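Local coordinates for RctB replication initiator protein (Vibrio cholerae, PDB 5UBE), which initiates replication of the second chromosome of the cholera pathogen and probably binds DNA in doing so, at residues A[13-18]-A[99-104]. Residues are numbered along the deposited sequence; the frame is centred on the assembly and turned at random.
Sequences RTHKDG and VRFEEG
At the beta-hairpin of this helix-turn-helix domain, formed by strands 94-100 and 108-114, Phe101 rests on His15 and on the backbone of Arg13 and Thr14. Phe101 lies where strand 94-100 runs into the hairpin loop. Residues 13-18 belong to the N-terminal loop that leads into strand 20-22. Within that loop, residues 15-17 form a short 3-10 turn. The Phe101 side chain carries the whole contact from its segment, and no hydrogen bond joins the two segments.

Phe101 CE1 lies over the centre of the imidazole of His15, 3.4 Å above its plane. The two planes are inclined at 46°, so the pair is neither a parallel stack nor a T-shaped one. In His15, CG is anti to the carbonyl carbon (chi1 -68°), which carries the ring across to Phe101. Its NE2 is hydrogen-bonded to the carbonyl of Ala106 in the hairpin loop, which should limit rotation of the imidazole. Elsewhere on the phenyl ring, Phe101 CZ is 3.6 Å from Thr14 C, and CD2 is 4.0 Å from Arg13 O. Phe101 also touches Thr109 of the returning strand.

Asp17 braces the turn that Phe101 packs on. Its OD1 accepts a nearly straight hydrogen bond from Thr14 N (2.7 Å, 172°), with the donor above the carboxylate plane. Asp17 N in turn is hydrogen-bonded to Thr14 O at 3.0 Å. The guanidinium of Arg13 leads away from Phe101 and forms its main salt bridge with Asp60. Its NH1 also forms a salt bridge with Asp17 OD2, which lies at the guanidinium edge, 3.3 Å away and weak as a hydrogen bond.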
loop_
_atom_site.group_PDB
_atom_site.type_symbol
_atom_site.label_atom_id
_atom_site.label_comp_id
_atom_site.label_asym_id
_atom_site.label_seq_id
_atom_site.Cartn_x
_atom_site.Cartn_y
_atom_site.Cartn_z
ATOM N N ARG A 13 -5.214 14.465 3.941
ATOM C CA ARG A 13 -4.963 13.731 2.705
ATOM C C ARG A 13 -5.691 14.381 1.537
ATOM O O ARG A 13 -6.813 14.873 1.688
ATOM C CB ARG A 13 -5.419 12.276 2.849
ATOM C CG ARG A 13 -4.803 11.541 4.027
ATOM C CD ARG A 13 -3.754 10.561 3.575
ATOM N NE ARG A 13 -3.239 9.752 4.674
ATOM C CZ ARG A 13 -1.945 9.548 4.905
ATOM N NH1 ARG A 13 -1.030 10.077 4.101
ATOM N NH2 ARG A 13 -1.564 8.801 5.932
ATOM N N THR A 14 -5.025 14.403 0.372
ATOM C CA THR A 14 -5.570 14.901 -0.891
ATOM C C THR A 14 -5.064 14.017 -2.024
ATOM O O THR A 14 -4.375 13.015 -1.797
ATOM C CB THR A 14 -5.162 16.357 -1.186
ATOM O OG1 THR A 14 -3.773 16.396 -1.548
ATOM C CG2 THR A 14 -5.406 17.265 0.010
ATOM N N HIS A 15 -5.385 14.409 -3.263
ATOM C CA HIS A 15 -4.923 13.642 -4.420
ATOM C C HIS A 15 -3.404 13.614 -4.492
ATOM O O HIS A 15 -2.822 12.620 -4.938
ATOM C CB HIS A 15 -5.486 14.224 -5.720
ATOM C CG HIS A 15 -6.966 14.056 -5.877
ATOM N ND1 HIS A 15 -7.528 13.032 -6.608
ATOM C CD2 HIS A 15 -8.001 14.794 -5.408
ATOM C CE1 HIS A 15 -8.844 13.142 -6.577
ATOM N NE2 HIS A 15 -9.157 14.204 -5.854
ATOM N N LYS A 16 -2.758 14.693 -4.056
ATOM C CA LYS A 16 -1.303 14.783 -4.022
ATOM C C LYS A 16 -0.663 13.642 -3.231
ATOM O O LYS A 16 0.506 13.315 -3.466
ATOM C CB LYS A 16 -0.901 16.147 -3.434
ATOM C CG LYS A 16 0.571 16.515 -3.588
ATOM C CD LYS A 16 0.875 17.831 -2.890
ATOM C CE LYS A 16 2.373 18.041 -2.710
ATOM N NZ LYS A 16 2.680 19.268 -1.902
ATOM N N ASP A 17 -1.395 13.014 -2.310
ATOM C CA ASP A 17 -0.801 11.910 -1.564
ATOM C C ASP A 17 -0.554 10.698 -2.455
ATOM O O ASP A 17 0.329 9.883 -2.158
ATOM C CB ASP A 17 -1.694 11.536 -0.375
ATOM C CG ASP A 17 -1.746 12.638 0.686
ATOM O OD1 ASP A 17 -2.397 13.672 0.434
ATOM O OD2 ASP A 17 -1.135 12.471 1.768
ATOM N N GLY A 18 -1.302 10.572 -3.552
ATOM C CA GLY A 18 -1.175 9.426 -4.422
ATOM C C GLY A 18 -1.989 8.242 -3.927
ATOM O O GLY A 18 -2.954 8.370 -3.161
ATOM N N VAL A 99 -11.643 4.755 -3.691
ATOM C CA VAL A 99 -12.188 5.539 -2.592
ATOM C C VAL A 99 -12.306 6.992 -3.030
ATOM O O VAL A 99 -11.657 7.435 -3.981
ATOM C CB VAL A 99 -11.324 5.446 -1.317
ATOM C CG1 VAL A 99 -11.255 4.013 -0.830
ATOM C CG2 VAL A 99 -9.934 6.005 -1.581
ATOM N N ARG A 100 -13.148 7.737 -2.320
ATOM C CA ARG A 100 -13.336 9.158 -2.576
ATOM C C ARG A 100 -12.961 9.957 -1.338
ATOM O O ARG A 100 -12.806 9.413 -0.241
ATOM C CB ARG A 100 -14.783 9.470 -2.983
ATOM C CG ARG A 100 -15.314 8.595 -4.109
ATOM C CD ARG A 100 -16.766 8.913 -4.426
ATOM N NE ARG A 100 -17.279 8.108 -5.530
ATOM C CZ ARG A 100 -18.528 8.165 -5.981
ATOM N NH1 ARG A 100 -19.403 8.989 -5.418
ATOM N NH2 ARG A 100 -18.905 7.395 -6.996
ATOM N N PHE A 101 -12.794 11.261 -1.529
ATOM C CA PHE A 101 -12.577 12.161 -0.402
ATOM C C PHE A 101 -13.893 12.734 0.105
ATOM O O PHE A 101 -14.097 12.829 1.319
ATOM C CB PHE A 101 -11.610 13.276 -0.804
ATOM C CG PHE A 101 -10.315 12.764 -1.381
ATOM C CD1 PHE A 101 -10.210 12.468 -2.729
ATOM C CD2 PHE A 101 -9.207 12.566 -0.569
ATOM C CE1 PHE A 101 -9.020 11.987 -3.260
ATOM C CE2 PHE A 101 -8.019 12.087 -1.091
ATOM C CZ PHE A 101 -7.924 11.798 -2.436
ATOM N N GLU A 102 -14.781 13.115 -0.820
ATOM C CA GLU A 102 -16.189 13.428 -0.542
ATOM C C GLU A 102 -16.366 14.429 0.599
ATOM O O GLU A 102 -17.397 14.443 1.276
ATOM C CB GLU A 102 -16.990 12.154 -0.262
ATOM C CG GLU A 102 -17.404 11.386 -1.513
ATOM C CD GLU A 102 -18.081 10.065 -1.187
ATOM O OE1 GLU A 102 -17.944 9.597 -0.037
ATOM O OE2 GLU A 102 -18.752 9.498 -2.078
ATOM N N GLU A 103 -15.371 15.281 0.817
ATOM C CA GLU A 103 -15.463 16.372 1.782
ATOM C C GLU A 103 -15.227 17.680 1.037
ATOM O O GLU A 103 -14.245 18.387 1.283
ATOM C CB GLU A 103 -14.465 16.177 2.931
ATOM C CG GLU A 103 -14.821 15.014 3.844
ATOM C CD GLU A 103 -13.890 14.883 5.036
ATOM O OE1 GLU A 103 -12.830 15.547 5.048
ATOM O OE2 GLU A 103 -14.226 14.117 5.965
ATOM N N GLY A 104 -16.138 17.996 0.119
ATOM C CA GLY A 104 -15.935 19.128 -0.759
ATOM C C GLY A 104 -14.791 18.954 -1.726
ATOM O O GLY A 104 -14.236 19.950 -2.204
#